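Local coordinates for putative sugar binding protein (Bacteroides vulgatus ATCC 8482, PDB 3KEZ) that probably binds sugars at the outer membrane as a calcium-binding member of the SusD family, consistent with a role in nutrient capture, at residues A119-G124 against S175-S180; A340-A345 against D386-E391; K437-I442 against K454-Y459; Y136-D141 against T165-Y170; G147-K152 against S159-N164. All blocks are in the same frame, centred on the assembly; numbering follows the deposited sequence.

Contact 1 (A119-G124 against S175-S180); sequences ALAIRG and SDLKNS
Arg123 takes hold of Asp176 side-on, each of two nitrogens meeting its own carboxylate oxygen: NE of Arg123 lies 2.8 Å from OD2 of Asp176, and NH2 of Arg123 2.9 Å from OD1 of Asp176. Both bonds are nearly straight and keep to the plane of the guanidinium, but the carboxylate is turned 27° from that plane: NE meets OD2 from above it, and NH2 meets OD1 on the syn side but also tilted out. A bend at chi3 (69°) folds the end of the arginine back toward Asp176. Beside the salt bridge, CD2 of Leu120 packs against OD1, while its CD1 reaches CB of Asn179. CB of Ala121 sits 3.5 Å from OG of Ser180, whose hydroxyl donates to O of Leu177. A CB on Gly124 would point at the partner helix and probably clash with CG of Leu177. Further out, a water donates to OD2 of Asp176, and NH1 of Arg123 is hydrogen-bonded to OD1 of Asn93, which helps hold the guanidinium. The segments run roughly antiparallel, at 150°, their axes 7.5 Å apart at closest. Among the surrounding N-terminal helices, 80-96 touches Ile122 and Arg123, and 195-209 covers Ala121, Leu177 and Ser180.

Contact 2 (A340-A345 against D386-E391); sequences AYLNAA and DERRKE
The amide of Asn343 and the guanidinium of Arg388 lie nearly coplanar, 18° apart, with OD1 of Asn343 at the guanidinium edge and CB of Leu342 approaching the same group obliquely. NH1 of Arg388 donates to OD1 of Asn343 at 2.8 Å, almost in line with the amide C=O. The arginine chain is extended from CG to NE, which carries its head over to Asn343. A water donates to O of Leu342 and takes a weak bond from NH1. Leu342 packs between the helices: its CD1 rests 3.8 Å from CB of Glu391, and its CD2 meets CG of Glu387. Asp401 and Glu339 bind NE and NH2 of Arg388, while Glu387 pairs with Arg302 and Glu391 is held by Tyr239 and several arginines. Replacing Arg388 by alanine removes the guanidinium, which would probably leave OD1 of Asn343 without this donor and Asp401 and Glu339 without their mate. The axes of 340-345 and 386-391 run nearly antiparallel (168°), 10.5 Å apart at closest, a wide-set pair bridged by long side chains within the helical SusD fold, whose family belongs to the TPR clan.

Contact 3 (K437-I442 against K454-Y459); sequences KILLPI and KQNPGY
Tyr459, Asn456 and Gln455 hydrogen-bond to the backbone of 439-442. OH of Tyr459 donates to O of Leu439 at 2.5 Å, almost in line with the C=O. One residue on, ND2 of Asn456 reaches O of Leu440 at 2.9 Å, the acceptor lying in the amide plane. Gln455 reads the backbone of Ile442 with both ends of its amide: OE1 accepts from N of Ile442 at 2.7 Å on a lone pair in the carbonyl plane, and NE2 returns a weak bond to O of Ile442. That same OE1 also accepts from N of Asn456, so two backbone donors help fix the rotation of the amide; the bend at chi2 (55°) folds it back to reach them. The apolar contact is a CH-pi one: Pro441 stands over the face of the Tyr459 ring, its CB 3.5 Å from the centroid and 2° off the ring normal. Other van der Waals contacts surround it. CE of Lys437 approaches the ring obliquely, CD1 of Leu439 lies against the amide of Asn456, and CG1 of Ile442 sits 3.6 Å from O of Lys454. Outside the pair, Arg163 binds OD1 of Asn456 and O of Lys454, and O of Phe134 is a second acceptor for ND2 of Asn456. Side-chain-to-backbone hydrogen bonds thus join two irregular segments that flank helix 444-449, near the C terminus of this SusD-family protein.

Contact 4 (Y136-D141 against T165-Y170); sequences YPYLKD and TVAECY. With EDO (1,2-ethanediol), chain E.
The chain at 136-141 enters a short, weakly bonded helical turn opposite the first turn of helix 166-183, with CA of Tyr138 and CA of Val166 6.4 Å apart. Tyr138 carries the contact. With its CG trans to the backbone N (chi1 -176°), the ring swings over to the helix and points its edge at the face of Tyr170, centroids 5.2 Å apart and planes at 57°. CD2 of Tyr138 comes down toward the rim of that face, 4.0 Å from CD1 of Tyr170, while CE2 touches CA and CB of Ala167, CA lying at the ring edge. CG2 of Val166 sits 3.5 Å from O of Tyr136. A water accepts from N of Tyr138 and lies 2.6 Å from OH of Tyr170. Thr165 and Glu168 close a capping box at the helix start. N of Tyr136 donates to O2 of an ethanediol at 3.0 Å, a molecule probably from the crystallisation liquor, and NZ of Lys140 stands over the centre of the Tyr136 ring. Helix 195-209 packs against both Tyr138 and Tyr170, and helix 109-134 lies against Val166, Cys169 and Tyr170.

Contact 5 (G147-K152 against S159-N164); sequences GVPIVK and SKPARN
Arg163 and Gly147 make the tight end of this contact: NE of Arg163 at 2.7 Å and NH2 of Arg163 at 2.8 Å both donate to O of Gly147, which lies in the guanidinium plane. The bend at chi3 (72°) brings this edge round to the carbonyl. Backbone bonds follow, from N of Gly147 to O of Asn164 and from N of Asn164 to O of Val148. OD1 of Asn164 then accepts a nearly straight bond from N of Ile150 at 3.0 Å, and CD1 of Ile150 packs 3.5 Å from CG of Asn164. Toward the more exposed side the grip relaxes to carbon contacts, CB of Pro149 meeting CG of Pro161 at 3.9 Å, with Ala162 turned outward. NH1 and NH2 of Arg163 also reach the 454-459 loop. With a leucine at Arg163, O of Gly147 would probably lose both side-chain donors, and the 454-459 loop its hydrogen bonds to this arginine. The chemistry implies a junction held by hydrogen bonds, most of them to backbone carbonyls, with Arg163 donating to two backbone carbonyls and one side-chain amide oxygen.

Following the chain, the first contacts involve helix 109-134, which runs into the turn at 136-141 and the long loop that leads to helix 166-183. Contact 1 closes the widest of these loops by pairing the two helices; contact 4 is nested inside it, and contact 5 inside contact 4, pinning the loop to itself. Contacts 4 and 5 touch through Val166, Cys169 and Ile150, and Arg123 of contact 1 packs on Lys152 of contact 5. Contact 2 follows in series, joining two helices of the SusD-family part and touching none of the other four. Contact 3 closes a short loop around helix 444-449, and ties the C-terminal end back to the N-terminal region through Arg163 and Tyr136.

Contact 1 (A119-G124 against S175-S180)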
# COMPACT_ATOMS: atom_id res chain seq x y z
N ALA A 119 -0.86 -4.56 16.79
CA ALA A 119 -0.76 -5.96 16.36
C ALA A 119 -1.93 -6.39 15.47
O ALA A 119 -1.73 -7.06 14.45
CB ALA A 119 -0.65 -6.87 17.56
N LEU A 120 -3.14 -5.99 15.86
CA LEU A 120 -4.35 -6.24 15.08
C LEU A 120 -4.31 -5.53 13.71
O LEU A 120 -4.59 -6.15 12.70
CB LEU A 120 -5.60 -5.79 15.85
CG LEU A 120 -6.02 -6.77 16.96
CD1 LEU A 120 -7.01 -6.14 17.93
CD2 LEU A 120 -6.62 -8.03 16.31
N ALA A 121 -3.98 -4.23 13.69
CA ALA A 121 -3.89 -3.50 12.44
C ALA A 121 -2.87 -4.09 11.47
O ALA A 121 -3.15 -4.28 10.29
CB ALA A 121 -3.61 -2.00 12.71
N ILE A 122 -1.70 -4.44 12.00
CA ILE A 122 -0.64 -5.04 11.24
C ILE A 122 -1.06 -6.40 10.70
O ILE A 122 -0.85 -6.67 9.55
CB ILE A 122 0.67 -5.12 12.06
CG1 ILE A 122 1.21 -3.70 12.24
CG2 ILE A 122 1.77 -5.91 11.34
CD1 ILE A 122 2.31 -3.54 13.32
N ARG A 123 -1.70 -7.24 11.50
CA ARG A 123 -2.17 -8.54 11.00
C ARG A 123 -3.17 -8.37 9.87
O ARG A 123 -3.14 -9.13 8.91
CB ARG A 123 -2.75 -9.42 12.11
CG ARG A 123 -3.01 -10.87 11.66
CD ARG A 123 -3.29 -11.76 12.86
NE ARG A 123 -4.58 -11.43 13.48
CZ ARG A 123 -5.09 -12.00 14.57
NH1 ARG A 123 -4.41 -12.96 15.22
NH2 ARG A 123 -6.29 -11.62 15.01
N GLY A 124 -4.09 -7.40 10.01
CA GLY A 124 -5.07 -7.10 8.96
C GLY A 124 -4.40 -6.63 7.67
O GLY A 124 -4.76 -7.08 6.58
N SER A 175 -12.28 -7.70 10.52
CA SER A 175 -12.38 -7.87 11.97
C SER A 175 -11.17 -7.32 12.71
O SER A 175 -11.34 -6.61 13.68
CB SER A 175 -12.60 -9.33 12.36
OG SER A 175 -12.56 -9.45 13.75
N ASP A 176 -9.96 -7.65 12.24
CA ASP A 176 -8.74 -7.16 12.88
C ASP A 176 -8.67 -5.64 12.82
O ASP A 176 -8.49 -4.97 13.83
CB ASP A 176 -7.49 -7.76 12.19
CG ASP A 176 -7.23 -9.22 12.56
OD1 ASP A 176 -7.94 -9.75 13.47
OD2 ASP A 176 -6.29 -9.82 11.96
N LEU A 177 -8.88 -5.10 11.63
CA LEU A 177 -8.75 -3.65 11.45
C LEU A 177 -9.80 -2.88 12.21
O LEU A 177 -9.51 -1.86 12.86
CB LEU A 177 -8.69 -3.25 9.97
CG LEU A 177 -7.36 -3.41 9.25
CD1 LEU A 177 -7.52 -3.38 7.71
CD2 LEU A 177 -6.32 -2.33 9.72
N LYS A 178 -11.04 -3.34 12.16
CA LYS A 178 -12.10 -2.65 12.87
C LYS A 178 -11.81 -2.58 14.37
O LYS A 178 -11.97 -1.55 15.02
CB LYS A 178 -13.42 -3.39 12.64
CG LYS A 178 -14.64 -2.61 13.08
CD LYS A 178 -15.92 -3.23 12.54
CE LYS A 178 -17.13 -2.60 13.24
NZ LYS A 178 -17.23 -1.09 13.00
N ASN A 179 -11.41 -3.72 14.91
CA ASN A 179 -11.04 -3.82 16.30
C ASN A 179 -9.84 -2.95 16.64
O ASN A 179 -9.83 -2.33 17.70
CB ASN A 179 -10.74 -5.27 16.63
CG ASN A 179 -11.99 -6.07 16.84
OD1 ASN A 179 -12.89 -5.65 17.57
ND2 ASN A 179 -12.08 -7.23 16.20
N SER A 180 -8.86 -2.87 15.74
CA SER A 180 -7.71 -1.99 15.95
C SER A 180 -8.12 -0.53 16.04
O SER A 180 -7.52 0.22 16.79
CB SER A 180 -6.66 -2.17 14.85
OG SER A 180 -6.99 -1.46 13.63
O HOH W 1 -5.89 -10.34 9.38

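Contact 2 (A340-A345 against D386-E391)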
# COMPACT_ATOMS: atom_id res chain seq x y z
N ALA A 340 -7.22 8.88 2.39
CA ALA A 340 -8.53 8.95 3.04
C ALA A 340 -9.46 9.84 2.24
O ALA A 340 -10.61 9.46 2.04
CB ALA A 340 -8.49 9.37 4.51
N TYR A 341 -8.98 10.98 1.75
CA TYR A 341 -9.83 11.86 0.92
C TYR A 341 -10.33 11.15 -0.34
O TYR A 341 -11.50 11.23 -0.67
CB TYR A 341 -9.11 13.15 0.53
CG TYR A 341 -9.22 14.23 1.56
CD1 TYR A 341 -8.42 14.22 2.70
CD2 TYR A 341 -10.10 15.29 1.39
CE1 TYR A 341 -8.55 15.20 3.69
CE2 TYR A 341 -10.22 16.29 2.33
CZ TYR A 341 -9.45 16.23 3.48
OH TYR A 341 -9.55 17.23 4.43
N LEU A 342 -9.43 10.48 -1.06
CA LEU A 342 -9.78 9.75 -2.28
C LEU A 342 -10.70 8.56 -2.02
O LEU A 342 -11.59 8.25 -2.85
CB LEU A 342 -8.52 9.30 -3.03
CG LEU A 342 -7.64 10.44 -3.57
CD1 LEU A 342 -6.17 9.98 -3.66
CD2 LEU A 342 -8.23 10.96 -4.93
N ASN A 343 -10.49 7.86 -0.91
CA ASN A 343 -11.41 6.81 -0.50
C ASN A 343 -12.81 7.34 -0.21
O ASN A 343 -13.78 6.77 -0.68
CB ASN A 343 -10.83 6.04 0.70
CG ASN A 343 -9.58 5.25 0.34
OD1 ASN A 343 -9.18 5.18 -0.85
ND2 ASN A 343 -8.96 4.63 1.36
N ALA A 344 -12.93 8.46 0.52
CA ALA A 344 -14.22 9.09 0.78
C ALA A 344 -14.89 9.54 -0.51
O ALA A 344 -16.08 9.33 -0.68
CB ALA A 344 -14.09 10.27 1.75
N ALA A 345 -14.10 10.06 -1.45
CA ALA A 345 -14.64 10.50 -2.74
C ALA A 345 -15.22 9.35 -3.53
O ALA A 345 -16.36 9.43 -4.02
CB ALA A 345 -13.58 11.22 -3.55
N ASP A 386 -9.04 8.45 -11.90
CA ASP A 386 -8.12 9.31 -12.63
C ASP A 386 -7.41 10.35 -11.77
O ASP A 386 -6.25 10.61 -11.99
CB ASP A 386 -8.79 9.97 -13.82
CG ASP A 386 -8.88 9.02 -15.01
OD1 ASP A 386 -8.32 7.90 -14.95
OD2 ASP A 386 -9.59 9.36 -15.97
N GLU A 387 -8.10 10.94 -10.78
CA GLU A 387 -7.41 11.71 -9.76
C GLU A 387 -6.50 10.84 -8.87
O GLU A 387 -5.34 11.20 -8.60
CB GLU A 387 -8.40 12.49 -8.92
CG GLU A 387 -7.78 13.60 -8.05
CD GLU A 387 -7.11 14.70 -8.86
OE1 GLU A 387 -7.52 14.95 -10.01
OE2 GLU A 387 -6.17 15.33 -8.33
N ARG A 388 -7.00 9.70 -8.41
CA ARG A 388 -6.25 8.82 -7.51
C ARG A 388 -4.90 8.38 -8.14
O ARG A 388 -3.87 8.35 -7.47
CB ARG A 388 -7.10 7.60 -7.16
CG ARG A 388 -6.54 6.64 -6.13
CD ARG A 388 -7.29 5.29 -6.13
NE ARG A 388 -6.85 4.44 -5.04
CZ ARG A 388 -7.18 4.63 -3.75
NH1 ARG A 388 -7.97 5.63 -3.36
NH2 ARG A 388 -6.68 3.82 -2.83
N ARG A 389 -4.91 8.02 -9.42
CA ARG A 389 -3.68 7.57 -10.06
C ARG A 389 -2.60 8.67 -10.12
O ARG A 389 -1.41 8.38 -10.03
CB ARG A 389 -3.96 6.98 -11.44
CG ARG A 389 -4.26 8.03 -12.50
CD ARG A 389 -5.10 7.49 -13.61
NE ARG A 389 -4.26 6.79 -14.55
CZ ARG A 389 -4.60 6.46 -15.79
NH1 ARG A 389 -5.80 6.78 -16.28
NH2 ARG A 389 -3.74 5.81 -16.54
N LYS A 390 -3.01 9.93 -10.26
CA LYS A 390 -2.07 11.04 -10.23
C LYS A 390 -1.53 11.21 -8.85
O LYS A 390 -0.32 11.35 -8.67
CB LYS A 390 -2.70 12.35 -10.72
CG LYS A 390 -3.22 12.29 -12.17
CD LYS A 390 -3.93 13.63 -12.56
CE LYS A 390 -4.61 13.49 -13.89
NZ LYS A 390 -5.55 14.60 -14.10
N GLU A 391 -2.41 11.09 -7.84
CA GLU A 391 -1.98 11.27 -6.45
C GLU A 391 -1.09 10.15 -5.91
O GLU A 391 -0.15 10.42 -5.17
CB GLU A 391 -3.20 11.46 -5.55
CG GLU A 391 -2.81 11.83 -4.15
CD GLU A 391 -2.04 13.13 -4.11
OE1 GLU A 391 -2.53 14.12 -4.72
OE2 GLU A 391 -0.97 13.18 -3.45
O HOH W 2 -10.31 6.34 -4.76

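Contact 3 (K437-I442 against K454-Y459)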
# COMPACT_ATOMS: atom_id res chain seq x y z
N LYS A 437 -2.00 -14.12 -14.44
CA LYS A 437 -0.73 -13.63 -13.92
C LYS A 437 -0.86 -12.33 -13.15
O LYS A 437 0.14 -11.84 -12.67
CB LYS A 437 0.33 -13.52 -15.01
CG LYS A 437 0.55 -14.83 -15.72
CD LYS A 437 1.81 -14.90 -16.60
CE LYS A 437 3.00 -15.51 -15.82
NZ LYS A 437 4.25 -15.66 -16.64
N ILE A 438 -2.07 -11.79 -12.96
CA ILE A 438 -2.22 -10.69 -12.02
C ILE A 438 -1.99 -11.17 -10.58
O ILE A 438 -1.81 -10.35 -9.67
CB ILE A 438 -3.59 -9.95 -12.04
CG1 ILE A 438 -4.73 -10.96 -11.90
CG2 ILE A 438 -3.71 -8.99 -13.21
CD1 ILE A 438 -5.94 -10.40 -11.26
N LEU A 439 -2.03 -12.50 -10.38
CA LEU A 439 -1.66 -13.16 -9.12
C LEU A 439 -0.25 -13.74 -9.21
O LEU A 439 0.08 -14.40 -10.19
CB LEU A 439 -2.62 -14.33 -8.80
CG LEU A 439 -4.10 -13.99 -8.92
CD1 LEU A 439 -4.96 -15.18 -8.54
CD2 LEU A 439 -4.47 -12.72 -8.07
N LEU A 440 0.58 -13.50 -8.19
CA LEU A 440 1.85 -14.25 -8.11
C LEU A 440 1.49 -15.73 -7.91
O LEU A 440 0.47 -16.07 -7.28
CB LEU A 440 2.79 -13.76 -6.98
CG LEU A 440 3.51 -12.40 -7.13
CD1 LEU A 440 4.41 -12.08 -5.92
CD2 LEU A 440 4.35 -12.32 -8.39
N PRO A 441 2.31 -16.63 -8.48
CA PRO A 441 2.09 -18.01 -8.16
C PRO A 441 2.47 -18.30 -6.71
O PRO A 441 3.28 -17.56 -6.10
CB PRO A 441 3.00 -18.75 -9.15
CG PRO A 441 4.16 -17.77 -9.40
CD PRO A 441 3.60 -16.39 -9.20
N ILE A 442 1.90 -19.36 -6.14
CA ILE A 442 2.28 -19.78 -4.78
C ILE A 442 3.76 -20.17 -4.84
O ILE A 442 4.16 -20.83 -5.80
CB ILE A 442 1.40 -20.92 -4.23
CG1 ILE A 442 -0.08 -20.52 -4.18
CG2 ILE A 442 1.83 -21.30 -2.81
CD1 ILE A 442 -0.41 -19.26 -3.32
N LYS A 454 -2.74 -25.33 -2.64
CA LYS A 454 -3.15 -25.39 -4.04
C LYS A 454 -2.59 -24.19 -4.82
O LYS A 454 -2.68 -23.03 -4.38
CB LYS A 454 -4.67 -25.46 -4.15
CG LYS A 454 -5.17 -25.54 -5.62
CD LYS A 454 -6.64 -25.98 -5.73
CE LYS A 454 -7.03 -26.13 -7.21
NZ LYS A 454 -6.21 -27.21 -7.85
N GLN A 455 -1.98 -24.49 -5.95
CA GLN A 455 -1.40 -23.46 -6.81
C GLN A 455 -2.46 -22.61 -7.45
O GLN A 455 -3.58 -23.09 -7.71
CB GLN A 455 -0.57 -24.14 -7.91
CG GLN A 455 0.20 -23.21 -8.82
CD GLN A 455 1.12 -22.25 -8.11
OE1 GLN A 455 0.71 -21.14 -7.75
NE2 GLN A 455 2.34 -22.69 -7.84
N ASN A 456 -2.11 -21.37 -7.76
CA ASN A 456 -3.00 -20.53 -8.53
C ASN A 456 -3.19 -21.07 -9.95
O ASN A 456 -2.29 -21.70 -10.51
CB ASN A 456 -2.52 -19.06 -8.53
CG ASN A 456 -2.92 -18.32 -7.22
OD1 ASN A 456 -4.01 -18.53 -6.69
ND2 ASN A 456 -2.03 -17.46 -6.70
N PRO A 457 -4.36 -20.80 -10.54
CA PRO A 457 -4.72 -21.30 -11.87
C PRO A 457 -3.84 -20.75 -12.94
O PRO A 457 -3.37 -19.62 -12.83
CB PRO A 457 -6.14 -20.76 -12.07
CG PRO A 457 -6.21 -19.56 -11.27
CD PRO A 457 -5.42 -19.92 -10.01
N GLY A 458 -3.62 -21.54 -13.98
CA GLY A 458 -2.84 -21.12 -15.12
C GLY A 458 -1.35 -21.34 -15.00
O GLY A 458 -0.61 -21.17 -15.98
N TYR A 459 -0.89 -21.74 -13.82
CA TYR A 459 0.53 -21.92 -13.56
C TYR A 459 0.89 -23.40 -13.59
O TYR A 459 1.89 -23.79 -14.19
CB TYR A 459 0.90 -21.36 -12.19
CG TYR A 459 1.00 -19.85 -12.15
CD1 TYR A 459 2.05 -19.19 -12.80
CD2 TYR A 459 0.07 -19.09 -11.44
CE1 TYR A 459 2.16 -17.80 -12.74
CE2 TYR A 459 0.17 -17.72 -11.40
CZ TYR A 459 1.22 -17.07 -12.06
OH TYR A 459 1.30 -15.68 -12.00

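Contact 4 (Y136-D141 against T165-Y170)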
# COMPACT_ATOMS: atom_id res chain seq x y z
N TYR A 136 -7.64 -13.69 -6.51
CA TYR A 136 -8.46 -12.81 -7.34
C TYR A 136 -9.24 -11.79 -6.50
O TYR A 136 -9.65 -12.08 -5.38
CB TYR A 136 -9.40 -13.62 -8.23
CG TYR A 136 -8.68 -14.32 -9.32
CD1 TYR A 136 -7.98 -13.61 -10.27
CD2 TYR A 136 -8.70 -15.69 -9.43
CE1 TYR A 136 -7.29 -14.26 -11.31
CE2 TYR A 136 -8.02 -16.33 -10.44
CZ TYR A 136 -7.31 -15.62 -11.37
OH TYR A 136 -6.65 -16.27 -12.39
N PRO A 137 -9.43 -10.57 -7.03
CA PRO A 137 -10.17 -9.51 -6.31
C PRO A 137 -11.54 -9.96 -5.87
O PRO A 137 -12.24 -10.67 -6.62
CB PRO A 137 -10.31 -8.40 -7.36
CG PRO A 137 -10.04 -9.06 -8.65
CD PRO A 137 -9.12 -10.18 -8.41
N TYR A 138 -11.92 -9.52 -4.69
CA TYR A 138 -13.17 -9.87 -4.05
C TYR A 138 -14.35 -9.75 -5.01
O TYR A 138 -15.11 -10.72 -5.19
CB TYR A 138 -13.40 -8.97 -2.83
CG TYR A 138 -14.64 -9.37 -2.08
CD1 TYR A 138 -15.88 -8.87 -2.46
CD2 TYR A 138 -14.58 -10.30 -1.03
CE1 TYR A 138 -17.02 -9.25 -1.81
CE2 TYR A 138 -15.73 -10.69 -0.39
CZ TYR A 138 -16.95 -10.16 -0.79
OH TYR A 138 -18.11 -10.53 -0.20
N LEU A 139 -14.49 -8.59 -5.66
CA LEU A 139 -15.66 -8.33 -6.49
C LEU A 139 -15.75 -9.13 -7.78
O LEU A 139 -16.79 -9.13 -8.42
CB LEU A 139 -15.79 -6.84 -6.78
CG LEU A 139 -16.09 -6.04 -5.56
CD1 LEU A 139 -15.90 -4.59 -5.94
CD2 LEU A 139 -17.58 -6.38 -5.08
N LYS A 140 -14.70 -9.85 -8.15
CA LYS A 140 -14.80 -10.80 -9.27
C LYS A 140 -15.92 -11.85 -9.04
O LYS A 140 -16.69 -12.16 -9.95
CB LYS A 140 -13.47 -11.52 -9.51
CG LYS A 140 -13.45 -12.46 -10.72
CD LYS A 140 -12.07 -13.04 -10.99
CE LYS A 140 -11.99 -13.96 -12.21
NZ LYS A 140 -10.72 -14.75 -12.23
N ASP A 141 -16.01 -12.34 -7.81
CA ASP A 141 -16.95 -13.40 -7.49
C ASP A 141 -17.35 -13.39 -6.02
O ASP A 141 -17.54 -14.44 -5.43
CB ASP A 141 -16.29 -14.74 -7.81
CG ASP A 141 -14.92 -14.89 -7.13
OD1 ASP A 141 -14.52 -13.99 -6.31
OD2 ASP A 141 -14.24 -15.85 -7.48
N THR A 165 -10.83 -18.97 1.55
CA THR A 165 -11.32 -18.21 0.42
C THR A 165 -10.98 -16.74 0.61
O THR A 165 -10.68 -16.27 1.75
CB THR A 165 -12.83 -18.36 0.23
OG1 THR A 165 -13.48 -17.86 1.38
CG2 THR A 165 -13.22 -19.84 -0.05
N VAL A 166 -11.01 -16.01 -0.50
CA VAL A 166 -10.85 -14.57 -0.44
C VAL A 166 -11.89 -13.96 0.53
O VAL A 166 -11.55 -13.11 1.34
CB VAL A 166 -10.88 -13.92 -1.84
CG1 VAL A 166 -11.09 -12.43 -1.74
CG2 VAL A 166 -9.62 -14.29 -2.67
N ALA A 167 -13.15 -14.42 0.48
CA ALA A 167 -14.20 -13.94 1.40
C ALA A 167 -13.82 -14.17 2.87
O ALA A 167 -13.97 -13.27 3.69
CB ALA A 167 -15.60 -14.57 1.06
N GLU A 168 -13.34 -15.37 3.20
CA GLU A 168 -12.98 -15.68 4.59
C GLU A 168 -11.85 -14.79 5.05
O GLU A 168 -11.85 -14.31 6.20
CB GLU A 168 -12.58 -17.17 4.76
CG GLU A 168 -13.75 -18.05 4.54
CD GLU A 168 -13.40 -19.51 4.43
OE1 GLU A 168 -12.31 -19.90 3.94
OE2 GLU A 168 -14.26 -20.27 4.81
N CYS A 169 -10.90 -14.56 4.16
CA CYS A 169 -9.78 -13.67 4.47
C CYS A 169 -10.24 -12.25 4.78
O CYS A 169 -9.74 -11.63 5.73
CB CYS A 169 -8.73 -13.67 3.36
SG CYS A 169 -7.82 -15.22 3.21
N TYR A 170 -11.16 -11.72 3.97
CA TYR A 170 -11.70 -10.37 4.19
C TYR A 170 -12.41 -10.28 5.53
O TYR A 170 -12.33 -9.23 6.22
CB TYR A 170 -12.64 -9.94 3.04
CG TYR A 170 -11.93 -9.21 1.91
CD1 TYR A 170 -11.15 -9.89 0.96
CD2 TYR A 170 -12.01 -7.81 1.81
CE1 TYR A 170 -10.49 -9.20 -0.09
CE2 TYR A 170 -11.34 -7.11 0.79
CZ TYR A 170 -10.59 -7.80 -0.16
OH TYR A 170 -9.96 -7.06 -1.13
C1 EDO E . -7.74 -18.77 -7.59
O1 EDO E . -8.85 -19.38 -6.91
C2 EDO E . -7.05 -17.66 -6.79
O2 EDO E . -7.91 -16.64 -6.24
O HOH W 3 -9.30 -8.36 -3.25

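Contact 5 (G147-K152 against S159-N164)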
# COMPACT_ATOMS: atom_id res chain seq x y z
N GLY A 147 -8.10 -17.32 -1.43
CA GLY A 147 -7.16 -16.37 -0.88
C GLY A 147 -5.90 -17.11 -0.45
O GLY A 147 -5.25 -17.78 -1.27
N VAL A 148 -5.58 -17.00 0.84
CA VAL A 148 -4.42 -17.67 1.44
C VAL A 148 -4.85 -18.30 2.77
O VAL A 148 -5.96 -18.05 3.23
CB VAL A 148 -3.28 -16.69 1.69
CG1 VAL A 148 -2.83 -16.05 0.35
CG2 VAL A 148 -3.74 -15.61 2.70
N PRO A 149 -3.98 -19.11 3.40
CA PRO A 149 -4.33 -19.59 4.73
C PRO A 149 -4.41 -18.51 5.78
O PRO A 149 -3.50 -17.70 5.92
CB PRO A 149 -3.17 -20.55 5.08
CG PRO A 149 -2.66 -21.01 3.75
CD PRO A 149 -2.78 -19.78 2.89
N ILE A 150 -5.49 -18.55 6.55
CA ILE A 150 -5.69 -17.69 7.72
C ILE A 150 -4.98 -18.43 8.85
O ILE A 150 -5.39 -19.53 9.24
CB ILE A 150 -7.19 -17.53 8.02
CG1 ILE A 150 -7.87 -16.76 6.85
CG2 ILE A 150 -7.42 -16.84 9.39
CD1 ILE A 150 -9.41 -16.93 6.80
N VAL A 151 -3.94 -17.82 9.38
CA VAL A 151 -3.13 -18.36 10.45
C VAL A 151 -3.26 -17.42 11.62
O VAL A 151 -2.82 -16.28 11.56
CB VAL A 151 -1.66 -18.44 10.01
CG1 VAL A 151 -0.79 -18.94 11.16
CG2 VAL A 151 -1.54 -19.34 8.77
N LYS A 152 -3.86 -17.89 12.70
CA LYS A 152 -4.13 -17.05 13.86
C LYS A 152 -3.43 -17.54 15.13
O LYS A 152 -3.50 -16.88 16.18
CB LYS A 152 -5.65 -16.94 14.07
CG LYS A 152 -6.29 -15.95 13.08
CD LYS A 152 -7.77 -15.96 13.07
CE LYS A 152 -8.34 -15.11 14.17
NZ LYS A 152 -9.82 -15.11 14.01
N SER A 159 2.39 -27.77 10.85
CA SER A 159 1.35 -26.87 10.32
C SER A 159 1.28 -26.95 8.81
O SER A 159 2.20 -26.50 8.14
CB SER A 159 1.64 -25.42 10.70
OG SER A 159 1.55 -25.25 12.10
N LYS A 160 0.17 -27.46 8.28
CA LYS A 160 0.03 -27.63 6.84
C LYS A 160 -1.35 -27.16 6.35
O LYS A 160 -2.13 -27.96 5.83
CB LYS A 160 0.30 -29.09 6.47
CG LYS A 160 1.72 -29.30 5.97
CD LYS A 160 2.62 -29.94 6.97
CE LYS A 160 4.04 -29.99 6.43
NZ LYS A 160 4.89 -30.65 7.43
N PRO A 161 -1.63 -25.86 6.54
CA PRO A 161 -2.95 -25.35 6.25
C PRO A 161 -3.23 -25.22 4.75
O PRO A 161 -2.32 -25.01 3.94
CB PRO A 161 -2.95 -23.97 6.94
CG PRO A 161 -1.56 -23.54 6.90
CD PRO A 161 -0.70 -24.78 6.88
N ALA A 162 -4.50 -25.38 4.41
CA ALA A 162 -5.00 -25.14 3.06
C ALA A 162 -5.39 -23.66 2.98
O ALA A 162 -5.57 -22.95 4.00
CB ALA A 162 -6.22 -26.01 2.79
N ARG A 163 -5.56 -23.19 1.74
CA ARG A 163 -5.92 -21.82 1.48
C ARG A 163 -7.39 -21.61 1.87
O ARG A 163 -8.25 -22.43 1.54
CB ARG A 163 -5.71 -21.52 -0.01
CG ARG A 163 -4.27 -21.54 -0.43
CD ARG A 163 -4.12 -21.40 -1.92
NE ARG A 163 -4.41 -20.05 -2.38
CZ ARG A 163 -4.36 -19.64 -3.63
NH1 ARG A 163 -4.00 -20.48 -4.59
NH2 ARG A 163 -4.67 -18.37 -3.92
N ASN A 164 -7.67 -20.56 2.63
CA ASN A 164 -9.07 -20.11 2.81
C ASN A 164 -9.55 -19.32 1.58
O ASN A 164 -8.77 -19.02 0.67
CB ASN A 164 -9.15 -19.27 4.06
CG ASN A 164 -8.94 -20.09 5.29
OD1 ASN A 164 -7.81 -20.27 5.78
ND2 ASN A 164 -10.01 -20.70 5.74